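Local atomic coordinates of uncharacterized protein LPG1670 (Legionella pneumophila subsp. pneumophila, PDB entry 5T2X), a protein that is of unknown function but folds as an all-helical chain and belongs to a family of uncharacterised proteins, DUF5630. Residues Thr57-Cys60 with Glu64-Asp67; Glu79-Glu84 with Ala220-Gly225; Tyr99-Ala104 with Cys131-Asn136; Tyr143-Tyr146 with Asp152-Leu155; Asn182-Ser187 with Leu192-Ala197. All coordinates share one frame; numbering follows the deposited sequence.

Contact 1: Thr57-Cys60 with Glu64-Asp67; sequences TDFC and EQAD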
# COMPACT_ATOMS: atom_id res chain seq x y z
N THR A 57 -5.62 -20.03 -8.61
CA THR A 57 -5.70 -18.86 -7.75
C THR A 57 -6.76 -19.04 -6.66
O THR A 57 -6.55 -18.62 -5.52
CB THR A 57 -5.97 -17.60 -8.57
OG1 THR A 57 -6.11 -16.47 -7.70
CG2 THR A 57 -7.24 -17.74 -9.41
N ASP A 58 -7.89 -19.67 -6.99
CA ASP A 58 -8.90 -19.91 -5.97
C ASP A 58 -8.38 -20.85 -4.90
O ASP A 58 -8.64 -20.66 -3.71
CB ASP A 58 -10.17 -20.48 -6.61
CG ASP A 58 -10.84 -19.50 -7.55
OD1 ASP A 58 -10.54 -18.29 -7.47
OD2 ASP A 58 -11.68 -19.95 -8.37
N PHE A 59 -7.62 -21.88 -5.31
CA PHE A 59 -7.02 -22.79 -4.34
C PHE A 59 -5.97 -22.08 -3.49
O PHE A 59 -5.86 -22.34 -2.29
CB PHE A 59 -6.41 -23.98 -5.08
CG PHE A 59 -5.71 -24.97 -4.18
CD1 PHE A 59 -6.45 -25.81 -3.36
CD2 PHE A 59 -4.33 -25.06 -4.17
CE1 PHE A 59 -5.81 -26.72 -2.54
CE2 PHE A 59 -3.69 -25.97 -3.35
CZ PHE A 59 -4.43 -26.80 -2.53
N CYS A 60 -5.21 -21.17 -4.09
CA CYS A 60 -4.15 -20.46 -3.38
C CYS A 60 -4.67 -19.32 -2.51
O CYS A 60 -3.89 -18.74 -1.75
CB CYS A 60 -3.12 -19.91 -4.38
SG CYS A 60 -2.12 -21.18 -5.20
N GLU A 64 -6.12 -22.55 4.21
CA GLU A 64 -5.07 -23.53 4.44
C GLU A 64 -3.91 -23.40 3.45
O GLU A 64 -2.91 -24.11 3.61
CB GLU A 64 -5.64 -24.95 4.39
CG GLU A 64 -6.39 -25.30 3.11
CD GLU A 64 -7.84 -24.85 3.13
OE1 GLU A 64 -8.26 -24.23 4.14
OE2 GLU A 64 -8.56 -25.12 2.15
N GLN A 65 -4.01 -22.53 2.45
CA GLN A 65 -2.93 -22.29 1.50
C GLN A 65 -2.16 -21.01 1.79
O GLN A 65 -1.27 -20.64 1.02
CB GLN A 65 -3.47 -22.27 0.07
CG GLN A 65 -3.51 -23.64 -0.59
CD GLN A 65 -4.44 -24.61 0.11
OE1 GLN A 65 -3.99 -25.51 0.82
NE2 GLN A 65 -5.74 -24.43 -0.08
N ALA A 66 -2.49 -20.33 2.89
CA ALA A 66 -1.79 -19.10 3.26
C ALA A 66 -0.33 -19.34 3.61
O ALA A 66 0.49 -18.42 3.48
CB ALA A 66 -2.51 -18.42 4.43
N ASP A 67 0.02 -20.55 4.06
CA ASP A 67 1.42 -20.84 4.36
C ASP A 67 2.29 -20.85 3.11
O ASP A 67 3.51 -20.65 3.22
CB ASP A 67 1.53 -22.19 5.08
CG ASP A 67 1.06 -23.34 4.22
OD1 ASP A 67 -0.16 -23.56 4.15
OD2 ASP A 67 1.92 -24.02 3.62
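The side-chain amide of Q65 lies flat on the ring of F59 and at the same time binds the backbone carbonyl of that residue. Ring and amide planes are only 7° apart, a parallel stack, with NE2 of Q65 3.4 Å from CE1 of F59 and CD of Q65 3.4 Å from CZ of F59. The amide is therefore spread over one side of the ring, its nitrogen displaced toward the rim. Over the same face lies CG of Q65 as well, 3.9 Å from the F59 ring centroid, a CH-pi contact.

A bend at chi2 (63°) folds the Q65 chain back and swings the amide round, so that NE2 of Q65 donates to O of F59 at 3.0 Å with an N-H...O angle of 153°. The acceptor lies near the amide plane of Q65, while the donor is tilted from the carbonyl plane of F59. With F59 at the last turn of helix 54-60 and Q65 in the 3-10 segment leading into helix 66-76, the bond ties together two successive helices across a very short connection. It gives a partner to a carbonyl near a helix end, and the carbonyl of C60 is likewise bound, by NE1 of W69.

Glutamine suits this buried place because its flat, polar amide can stack and donate together. The first torsion of F59, close to trans, sets one ring face against the amide of Q65, while F59 and C60 also touch L38 of helix 31-40. CB of Q65 packs on CA of C60 at 4.0 Å.

Contact 2: Glu79-Glu84 with Ala220-Gly225; sequences EHFSFE and AYFGKG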
# COMPACT_ATOMS: atom_id res chain seq x y z
N GLU A 79 18.15 -9.20 7.59
CA GLU A 79 18.71 -9.42 8.92
C GLU A 79 18.08 -8.49 9.94
O GLU A 79 17.62 -8.93 11.00
CB GLU A 79 20.23 -9.23 8.88
CG GLU A 79 20.96 -9.80 10.08
CD GLU A 79 22.45 -9.56 10.03
OE1 GLU A 79 22.86 -8.41 9.73
OE2 GLU A 79 23.23 -10.51 10.27
N HIS A 80 18.02 -7.19 9.64
CA HIS A 80 17.49 -6.19 10.56
C HIS A 80 16.16 -5.61 10.07
O HIS A 80 15.82 -4.47 10.40
CB HIS A 80 18.51 -5.08 10.80
CG HIS A 80 19.68 -5.51 11.62
ND1 HIS A 80 20.81 -6.09 11.07
CD2 HIS A 80 19.90 -5.44 12.96
CE1 HIS A 80 21.67 -6.36 12.04
NE2 HIS A 80 21.15 -5.98 13.19
N PHE A 81 15.41 -6.38 9.29
CA PHE A 81 14.07 -5.99 8.89
C PHE A 81 13.29 -7.22 8.46
O PHE A 81 13.81 -8.07 7.74
CB PHE A 81 14.09 -4.96 7.75
CG PHE A 81 12.74 -4.75 7.11
CD1 PHE A 81 11.70 -4.19 7.83
CD2 PHE A 81 12.51 -5.13 5.80
CE1 PHE A 81 10.46 -4.00 7.25
CE2 PHE A 81 11.27 -4.94 5.21
CZ PHE A 81 10.25 -4.38 5.94
N SER A 82 12.04 -7.31 8.91
CA SER A 82 11.15 -8.40 8.54
C SER A 82 9.76 -7.83 8.30
O SER A 82 9.27 -7.02 9.09
CB SER A 82 11.11 -9.47 9.64
OG SER A 82 12.38 -10.06 9.82
N PHE A 83 9.14 -8.25 7.20
CA PHE A 83 7.78 -7.82 6.91
C PHE A 83 6.80 -8.40 7.92
O PHE A 83 6.99 -9.51 8.44
CB PHE A 83 7.37 -8.24 5.49
CG PHE A 83 8.09 -7.49 4.41
CD1 PHE A 83 9.22 -8.01 3.81
CD2 PHE A 83 7.62 -6.26 3.98
CE1 PHE A 83 9.88 -7.32 2.81
CE2 PHE A 83 8.27 -5.56 2.98
CZ PHE A 83 9.40 -6.09 2.39
N GLU A 84 5.75 -7.64 8.20
CA GLU A 84 4.71 -8.06 9.12
C GLU A 84 3.36 -8.02 8.42
O GLU A 84 3.13 -7.21 7.52
CB GLU A 84 4.68 -7.17 10.38
CG GLU A 84 6.00 -7.12 11.13
CD GLU A 84 5.93 -6.29 12.39
OE1 GLU A 84 4.81 -5.94 12.82
OE2 GLU A 84 7.00 -5.97 12.96
N ALA A 220 6.03 0.05 6.03
CA ALA A 220 6.08 1.21 5.15
C ALA A 220 7.45 1.88 5.17
O ALA A 220 7.93 2.34 4.13
CB ALA A 220 4.99 2.21 5.54
N TYR A 221 8.09 1.94 6.34
CA TYR A 221 9.36 2.62 6.48
C TYR A 221 10.51 1.65 6.72
O TYR A 221 11.60 2.09 7.13
CB TYR A 221 9.28 3.66 7.60
CG TYR A 221 8.03 4.50 7.51
CD1 TYR A 221 7.78 5.28 6.39
CD2 TYR A 221 7.09 4.51 8.53
CE1 TYR A 221 6.64 6.05 6.28
CE2 TYR A 221 5.94 5.28 8.44
CZ TYR A 221 5.72 6.05 7.31
OH TYR A 221 4.58 6.81 7.22
N PHE A 222 10.30 0.36 6.48
CA PHE A 222 11.35 -0.66 6.56
C PHE A 222 12.00 -0.69 7.94
O PHE A 222 13.22 -0.79 8.08
CB PHE A 222 12.40 -0.45 5.47
CG PHE A 222 11.82 -0.33 4.09
CD1 PHE A 222 11.43 -1.46 3.39
CD2 PHE A 222 11.66 0.91 3.49
CE1 PHE A 222 10.89 -1.36 2.12
CE2 PHE A 222 11.13 1.02 2.22
CZ PHE A 222 10.74 -0.11 1.53
N GLY A 223 11.17 -0.59 8.98
CA GLY A 223 11.63 -0.67 10.35
C GLY A 223 12.38 0.54 10.86
O GLY A 223 12.80 0.53 12.02
N LYS A 224 12.55 1.58 10.05
CA LYS A 224 13.30 2.76 10.45
C LYS A 224 12.45 3.78 11.20
O LYS A 224 12.93 4.89 11.46
CB LYS A 224 13.94 3.42 9.22
CG LYS A 224 15.24 2.75 8.79
CD LYS A 224 15.86 3.43 7.58
CE LYS A 224 15.03 3.22 6.33
NZ LYS A 224 15.69 3.78 5.12
N GLY A 225 11.21 3.44 11.55
CA GLY A 225 10.40 4.29 12.39
C GLY A 225 9.69 5.39 11.63
O GLY A 225 9.95 5.67 10.46
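F81 meets F222 where two loops come together, one of them opening with the Schellman motif that ends helix 211-220. In that motif F222 is the C-prime residue: its positive phi turns the chain out of the helix, and the N-H groups of F222 and G223 return to the carbonyls of N219 and N218. A type I' turn from Y221 to K224 overlaps it.

Along the other loop, F81 is the residue that reaches across. A chi1 of 168° swings its ring away from the backbone nitrogen and lays one face over the backbone of F222. CA of F222 stands 3.9 Å from the ring centroid of F81 as a CH-pi donor, and C of F222 comes to 3.5 Å from CD1 of F81. The F222 ring turns its edge to the same ring in a T-shaped pair, with planes at 72° and centroids 5.7 Å apart. Phenylalanine suits position 81, since one buried ring face can take both the backbone of F222 and the edge of its ring.

S82 continues the link through its carbonyl, bound by N218. F83 takes the CE2 edge of F81 over the centre of its own ring face, and touches Y133. E84 follows with bonds to S215 and N219.

G223 suits the turn through its positive phi and brings bare backbone close to F81, its N lying 3.8 Å from CD1 of F81.

Contact 3: Tyr99-Ala104 with Cys131-Asn136; sequences YFYGQA and CFYAYN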
# COMPACT_ATOMS: atom_id res chain seq x y z
N TYR A 99 6.33 -8.29 -4.51
CA TYR A 99 7.02 -8.83 -5.68
C TYR A 99 6.90 -7.89 -6.87
O TYR A 99 7.89 -7.55 -7.51
CB TYR A 99 6.47 -10.21 -6.02
CG TYR A 99 6.93 -10.72 -7.38
CD1 TYR A 99 8.17 -11.32 -7.53
CD2 TYR A 99 6.12 -10.58 -8.50
CE1 TYR A 99 8.59 -11.77 -8.77
CE2 TYR A 99 6.53 -11.03 -9.74
CZ TYR A 99 7.77 -11.62 -9.87
OH TYR A 99 8.18 -12.07 -11.10
N PHE A 100 5.67 -7.47 -7.18
CA PHE A 100 5.46 -6.58 -8.33
C PHE A 100 6.17 -5.25 -8.13
O PHE A 100 6.65 -4.66 -9.11
CB PHE A 100 3.97 -6.37 -8.56
CG PHE A 100 3.27 -7.56 -9.17
CD1 PHE A 100 3.88 -8.29 -10.18
CD2 PHE A 100 2.02 -7.94 -8.74
CE1 PHE A 100 3.25 -9.38 -10.74
CE2 PHE A 100 1.37 -9.03 -9.29
CZ PHE A 100 1.99 -9.75 -10.30
N TYR A 101 6.25 -4.76 -6.90
CA TYR A 101 6.99 -3.52 -6.65
C TYR A 101 8.48 -3.74 -6.85
O TYR A 101 9.18 -2.85 -7.36
CB TYR A 101 6.70 -3.00 -5.25
CG TYR A 101 7.34 -1.65 -4.98
CD1 TYR A 101 6.77 -0.48 -5.46
CD2 TYR A 101 8.52 -1.55 -4.26
CE1 TYR A 101 7.35 0.75 -5.23
CE2 TYR A 101 9.12 -0.33 -4.03
CZ TYR A 101 8.52 0.82 -4.51
OH TYR A 101 9.11 2.04 -4.28
N GLY A 102 9.00 -4.90 -6.46
CA GLY A 102 10.39 -5.21 -6.72
C GLY A 102 10.69 -5.29 -8.21
O GLY A 102 11.75 -4.85 -8.66
N GLN A 103 9.76 -5.85 -8.99
CA GLN A 103 9.93 -5.88 -10.44
C GLN A 103 9.91 -4.47 -11.02
O GLN A 103 10.60 -4.20 -12.01
CB GLN A 103 8.85 -6.74 -11.08
CG GLN A 103 8.93 -8.22 -10.72
CD GLN A 103 10.25 -8.84 -11.15
OE1 GLN A 103 11.08 -9.19 -10.31
NE2 GLN A 103 10.45 -8.98 -12.45
N ALA A 104 9.11 -3.57 -10.44
CA ALA A 104 9.11 -2.19 -10.89
C ALA A 104 10.45 -1.52 -10.62
O ALA A 104 10.96 -0.76 -11.45
CB ALA A 104 7.98 -1.41 -10.22
N CYS A 131 -0.54 -2.62 -2.65
CA CYS A 131 0.75 -2.45 -2.00
C CYS A 131 0.98 -0.97 -1.67
O CYS A 131 0.79 -0.10 -2.53
CB CYS A 131 1.87 -2.98 -2.88
SG CYS A 131 3.52 -2.79 -2.19
N PHE A 132 1.39 -0.69 -0.43
CA PHE A 132 1.62 0.69 -0.02
C PHE A 132 2.75 1.32 -0.82
O PHE A 132 2.68 2.51 -1.17
CB PHE A 132 1.92 0.76 1.47
CG PHE A 132 2.34 2.13 1.94
CD1 PHE A 132 1.38 3.08 2.28
CD2 PHE A 132 3.68 2.48 2.03
CE1 PHE A 132 1.76 4.34 2.71
CE2 PHE A 132 4.06 3.74 2.45
CZ PHE A 132 3.10 4.67 2.79
N TYR A 133 3.80 0.56 -1.11
CA TYR A 133 4.91 1.09 -1.89
C TYR A 133 4.45 1.54 -3.26
O TYR A 133 4.91 2.57 -3.77
CB TYR A 133 6.01 0.03 -2.02
CG TYR A 133 6.47 -0.57 -0.71
CD1 TYR A 133 6.69 0.22 0.41
CD2 TYR A 133 6.68 -1.94 -0.60
CE1 TYR A 133 7.11 -0.34 1.60
CE2 TYR A 133 7.10 -2.51 0.59
CZ TYR A 133 7.31 -1.70 1.69
OH TYR A 133 7.72 -2.26 2.87
N ALA A 134 3.53 0.80 -3.87
CA ALA A 134 3.04 1.16 -5.20
C ALA A 134 2.18 2.42 -5.14
O ALA A 134 2.35 3.33 -5.96
CB ALA A 134 2.24 -0.00 -5.80
N TYR A 135 1.26 2.48 -4.17
CA TYR A 135 0.43 3.68 -4.02
C TYR A 135 1.29 4.90 -3.74
O TYR A 135 1.02 5.99 -4.26
CB TYR A 135 -0.58 3.47 -2.90
CG TYR A 135 -1.76 2.60 -3.28
CD1 TYR A 135 -2.31 2.66 -4.55
CD2 TYR A 135 -2.31 1.71 -2.36
CE1 TYR A 135 -3.39 1.86 -4.90
CE2 TYR A 135 -3.39 0.90 -2.71
CZ TYR A 135 -3.92 0.99 -3.98
OH TYR A 135 -4.99 0.19 -4.33
N ASN A 136 2.34 4.75 -2.93
CA ASN A 136 3.23 5.87 -2.64
C ASN A 136 3.98 6.31 -3.89
O ASN A 136 4.06 7.51 -4.19
CB ASN A 136 4.21 5.49 -1.53
CG ASN A 136 5.13 6.63 -1.15
OD1 ASN A 136 4.74 7.79 -1.20
ND2 ASN A 136 6.35 6.30 -0.75
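CB of Y133 sits over the centre of the Y101 ring, 3.4 Å from its centroid and only 4° off the normal, a nearly ideal CH-pi contact. All six ring carbons of Y101 lie at almost the same distance from that methylene. The Y101 ring also reaches the backbone beyond: CE1 of Y101 is 3.4 Å from O of Y133, and CD1 of Y101 is 3.8 Å from N of A134. The two rings themselves meet obliquely, with planes at 44°, and SG of C131 touches CB of Y101 at 4.4 Å.

Two torsions arrange this. Y101 has a trans first torsion that extends its ring toward helix 132-147, whereas in Y133 a chi1 of -52° turns the ring off and leaves CB facing Y101. Farther out, the hydroxyl of Y133 is hydrogen-bonded to the carbonyl of N219, and its ring meets that of F222. C131 and A134 also touch S126 of helix 117-128; small residues suit the places beside the broad tyrosine ring.

C131 is the N-cap residue of helix 132-147. The arrangement is an aromatic helix-helix contact in which a tyrosine from the side of helix 91-111 packs on the first turn of helix 132-147.

Contact 4: Tyr143-Tyr146 with Asp152-Leu155; sequences YEKY and DYSL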
# COMPACT_ATOMS: atom_id res chain seq x y z
N TYR A 143 1.77 13.18 -9.19
CA TYR A 143 2.00 14.54 -8.72
C TYR A 143 2.97 15.28 -9.64
O TYR A 143 2.76 16.47 -9.93
CB TYR A 143 2.53 14.53 -7.29
CG TYR A 143 2.83 15.91 -6.76
CD1 TYR A 143 1.81 16.76 -6.38
CD2 TYR A 143 4.14 16.37 -6.65
CE1 TYR A 143 2.07 18.03 -5.89
CE2 TYR A 143 4.42 17.64 -6.16
CZ TYR A 143 3.38 18.46 -5.79
OH TYR A 143 3.64 19.72 -5.31
N GLU A 144 4.03 14.62 -10.09
CA GLU A 144 4.96 15.25 -11.01
C GLU A 144 4.30 15.54 -12.35
O GLU A 144 4.59 16.55 -13.00
CB GLU A 144 6.20 14.39 -11.19
CG GLU A 144 7.03 14.22 -9.92
CD GLU A 144 7.57 15.53 -9.39
OE1 GLU A 144 7.84 16.45 -10.20
OE2 GLU A 144 7.72 15.66 -8.15
N LYS A 145 3.40 14.65 -12.79
CA LYS A 145 2.60 14.93 -13.98
C LYS A 145 1.73 16.17 -13.77
O LYS A 145 1.65 17.04 -14.65
CB LYS A 145 1.72 13.72 -14.33
CG LYS A 145 2.48 12.49 -14.76
CD LYS A 145 2.77 12.51 -16.25
CE LYS A 145 3.51 11.26 -16.69
NZ LYS A 145 3.79 11.28 -18.15
N TYR A 146 1.08 16.26 -12.61
CA TYR A 146 0.27 17.43 -12.31
C TYR A 146 1.13 18.68 -12.19
O TYR A 146 0.74 19.75 -12.65
CB TYR A 146 -0.52 17.18 -11.02
CG TYR A 146 -1.25 18.39 -10.48
CD1 TYR A 146 -2.24 19.01 -11.22
CD2 TYR A 146 -0.96 18.89 -9.21
CE1 TYR A 146 -2.91 20.11 -10.72
CE2 TYR A 146 -1.63 19.98 -8.71
CZ TYR A 146 -2.60 20.59 -9.47
OH TYR A 146 -3.27 21.68 -8.97
N ASP A 152 -5.47 17.33 -14.62
CA ASP A 152 -6.32 16.25 -14.11
C ASP A 152 -5.53 15.12 -13.46
O ASP A 152 -6.15 14.18 -12.95
CB ASP A 152 -7.20 15.71 -15.23
CG ASP A 152 -6.40 15.14 -16.39
OD1 ASP A 152 -5.18 15.37 -16.44
OD2 ASP A 152 -7.01 14.47 -17.25
N TYR A 153 -4.20 15.18 -13.45
CA TYR A 153 -3.41 14.17 -12.75
C TYR A 153 -3.39 14.39 -11.24
O TYR A 153 -2.99 13.48 -10.51
CB TYR A 153 -1.98 14.13 -13.29
CG TYR A 153 -1.81 13.19 -14.46
CD1 TYR A 153 -2.10 13.59 -15.75
CD2 TYR A 153 -1.37 11.89 -14.26
CE1 TYR A 153 -1.95 12.73 -16.82
CE2 TYR A 153 -1.22 11.01 -15.32
CZ TYR A 153 -1.51 11.44 -16.60
OH TYR A 153 -1.36 10.58 -17.66
N SER A 154 -3.81 15.56 -10.76
CA SER A 154 -3.99 15.74 -9.33
C SER A 154 -5.07 14.81 -8.80
O SER A 154 -5.05 14.43 -7.62
CB SER A 154 -4.33 17.19 -9.01
OG SER A 154 -5.56 17.57 -9.60
N LEU A 155 -6.02 14.43 -9.66
CA LEU A 155 -7.06 13.48 -9.26
C LEU A 155 -6.45 12.12 -8.95
O LEU A 155 -6.81 11.48 -7.95
CB LEU A 155 -8.11 13.36 -10.37
CG LEU A 155 -9.25 14.38 -10.46
CD1 LEU A 155 -8.74 15.81 -10.51
CD2 LEU A 155 -10.09 14.07 -11.69
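A helical hairpin closes here: the last turns of helix 132-147 face the start of helix 153-167 across a short connection, and the main meeting is that of the Y146 ring with S154. CB of S154 lies above the centre of the ring, 3.5 Å from the Y146 centroid and 8° off its normal, a CH-pi contact that uses the methylene rather than the hydroxyl. The hydroxyl has its own partner, being bonded to the carbonyl of N151 in the connection. It points there because OG of S154 stands between its backbone nitrogen and carbonyl carbon (chi1 63°). Serine suits the spot because so short a side chain lets its CB lie directly on the Y146 ring.

The exchange is reciprocated one residue earlier on each helix. CB of K145 rests over one face of the Y153 ring, toward its rim, 3.9 Å from the centroid of that ring. CG of K145 continues alongside, 3.9 Å from CD2 of Y153, so the aliphatic stem of the lysine does the packing. Each helix of the hairpin thus supplies one ring and receives one methylene. Between the two pairs, CB of Y146 meets CB of Y153 at 4.1 Å, the CA atoms of Y146 and Y153 being 4.9 Å apart. L183 of helix 169-185 also touches both Y146 and S154.

Contact 5: Asn182-Ser187 with Leu192-Ala197; sequences NLAILS and LSYQEA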
# COMPACT_ATOMS: atom_id res chain seq x y z
N ASN A 182 1.34 18.80 -0.61
CA ASN A 182 1.95 19.03 -1.91
C ASN A 182 0.96 19.62 -2.91
O ASN A 182 1.36 20.40 -3.78
CB ASN A 182 2.54 17.73 -2.45
CG ASN A 182 3.70 17.22 -1.62
OD1 ASN A 182 4.02 17.79 -0.57
ND2 ASN A 182 4.33 16.15 -2.07
N LEU A 183 -0.32 19.27 -2.79
CA LEU A 183 -1.32 19.87 -3.67
C LEU A 183 -1.64 21.30 -3.25
O LEU A 183 -1.95 22.14 -4.10
CB LEU A 183 -2.59 19.02 -3.68
CG LEU A 183 -2.49 17.66 -4.38
CD1 LEU A 183 -3.78 16.88 -4.25
CD2 LEU A 183 -2.13 17.84 -5.85
N ALA A 184 -1.56 21.60 -1.95
CA ALA A 184 -1.79 22.96 -1.48
C ALA A 184 -0.70 23.91 -1.97
O ALA A 184 -0.97 25.10 -2.18
CB ALA A 184 -1.87 22.99 0.04
N ILE A 185 0.52 23.42 -2.14
CA ILE A 185 1.62 24.26 -2.61
C ILE A 185 1.33 24.78 -4.01
O ILE A 185 1.61 25.94 -4.33
CB ILE A 185 2.95 23.49 -2.56
CG1 ILE A 185 3.29 23.11 -1.12
CG2 ILE A 185 4.08 24.31 -3.17
CD1 ILE A 185 3.39 24.29 -0.18
N LEU A 186 0.75 23.94 -4.87
CA LEU A 186 0.47 24.30 -6.25
C LEU A 186 -0.93 24.87 -6.44
O LEU A 186 -1.30 25.19 -7.58
CB LEU A 186 0.65 23.08 -7.16
CG LEU A 186 2.01 22.38 -7.09
CD1 LEU A 186 2.03 21.14 -7.97
CD2 LEU A 186 3.12 23.34 -7.48
N SER A 187 -1.70 25.02 -5.38
CA SER A 187 -3.07 25.51 -5.48
C SER A 187 -3.12 27.01 -5.22
O SER A 187 -2.32 27.56 -4.46
CB SER A 187 -3.99 24.78 -4.50
OG SER A 187 -5.30 25.31 -4.54
N LEU A 192 -8.71 24.46 1.44
CA LEU A 192 -9.34 23.15 1.52
C LEU A 192 -8.31 22.03 1.57
O LEU A 192 -8.51 21.02 2.25
CB LEU A 192 -10.29 22.96 0.33
CG LEU A 192 -11.68 23.56 0.45
CD1 LEU A 192 -12.48 23.34 -0.82
CD2 LEU A 192 -12.41 22.97 1.65
N SER A 193 -7.20 22.19 0.84
CA SER A 193 -6.17 21.16 0.86
C SER A 193 -5.52 21.05 2.23
O SER A 193 -5.24 19.94 2.70
CB SER A 193 -5.12 21.47 -0.21
OG SER A 193 -5.72 21.60 -1.49
N TYR A 194 -5.29 22.18 2.90
CA TYR A 194 -4.71 22.14 4.24
C TYR A 194 -5.70 21.58 5.26
O TYR A 194 -5.30 20.88 6.19
CB TYR A 194 -4.24 23.53 4.66
CG TYR A 194 -2.91 23.95 4.06
CD1 TYR A 194 -1.73 23.31 4.42
CD2 TYR A 194 -2.83 25.00 3.16
CE1 TYR A 194 -0.52 23.69 3.88
CE2 TYR A 194 -1.62 25.39 2.62
CZ TYR A 194 -0.47 24.73 2.98
OH TYR A 194 0.74 25.12 2.44
N GLN A 195 -6.99 21.88 5.09
CA GLN A 195 -7.99 21.33 6.00
C GLN A 195 -8.10 19.82 5.85
O GLN A 195 -8.27 19.11 6.84
CB GLN A 195 -9.34 22.00 5.75
CG GLN A 195 -9.35 23.50 6.03
CD GLN A 195 -10.62 24.17 5.56
OE1 GLN A 195 -10.63 25.36 5.26
NE2 GLN A 195 -11.71 23.40 5.49
N GLU A 196 -8.01 19.32 4.62
CA GLU A 196 -7.99 17.88 4.41
C GLU A 196 -6.69 17.25 4.90
O GLU A 196 -6.70 16.11 5.37
CB GLU A 196 -8.21 17.55 2.93
CG GLU A 196 -9.65 17.72 2.46
CD GLU A 196 -10.55 16.61 2.96
OE1 GLU A 196 -10.08 15.46 3.08
OE2 GLU A 196 -11.74 16.89 3.24
N ALA A 197 -5.58 17.99 4.81
CA ALA A 197 -4.31 17.48 5.33
C ALA A 197 -4.36 17.32 6.84
O ALA A 197 -3.85 16.34 7.39
CB ALA A 197 -3.17 18.41 4.92
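A184 puts its methyl group against both S193 and Y194, and this is the tight part of the contact. CB of A184 lies over one face of the Y194 ring, toward its rim, with CE2 of Y194 3.5 Å away and the ring centroid 3.7 Å away, 20° off the normal: a CH-pi contact. CB of S193 stands 3.6 Å from CB of A184, so the methyl fits the corner formed by the ring of Y194 and CB of S193. Alanine suits this place because a single carbon lets the backbones come close, CA of A184 being 5.3 Å from CA of S193. Serine, only one atom longer, also lets its CB meet the alanine methyl.

With chi1 at -79°, the ring of Y194 is carried across toward A184 and on to I185. There the packing becomes looser. I185 is exposed and its CB points away from the other helix; it returns through the far branch, where CD1 of I185 meets OH of Y194 at 3.8 Å, a van der Waals touch at the hydroxyl end of the phenol. L183 barely takes part, its carbonyl carbon C 4.5 Å from OG of S193. No hydrogen bond joins the two segments, so shape carries the contact.

The pair forms the closed end of a helical hairpin, helix 169-185 turning into helix 191-207. Earlier along the first of these, L181 also touches Y194, while L183 and L186 pack on Y146 of helix 132-147, and Q195 reaches L254 and I258 of helix 252-272.

In the fold
Contacts 1, 4 and 5 each join helices that follow one another in the chain, whereas contact 2 brings together loops 136 residues apart and encloses contacts 3, 4 and 5 in the loop it closes. Contacts 2 and 3 touch through Y133, which meets F83 and F222; their centres are about 15 Å apart. Contacts 3 and 4 share helix 132-147, about 19 Å between centres. Contacts 4 and 5 lie side by side, 13 Å between centres, joined by a probable hydrogen bond from Y143 to N182. Contact 1 sits on the opposite side of the chain's centre from both, about 43 Å between the centres of contacts 1 and 5. Contacts between successive helices thus recur along this all-helical chain, while contact 2 joins distant loops.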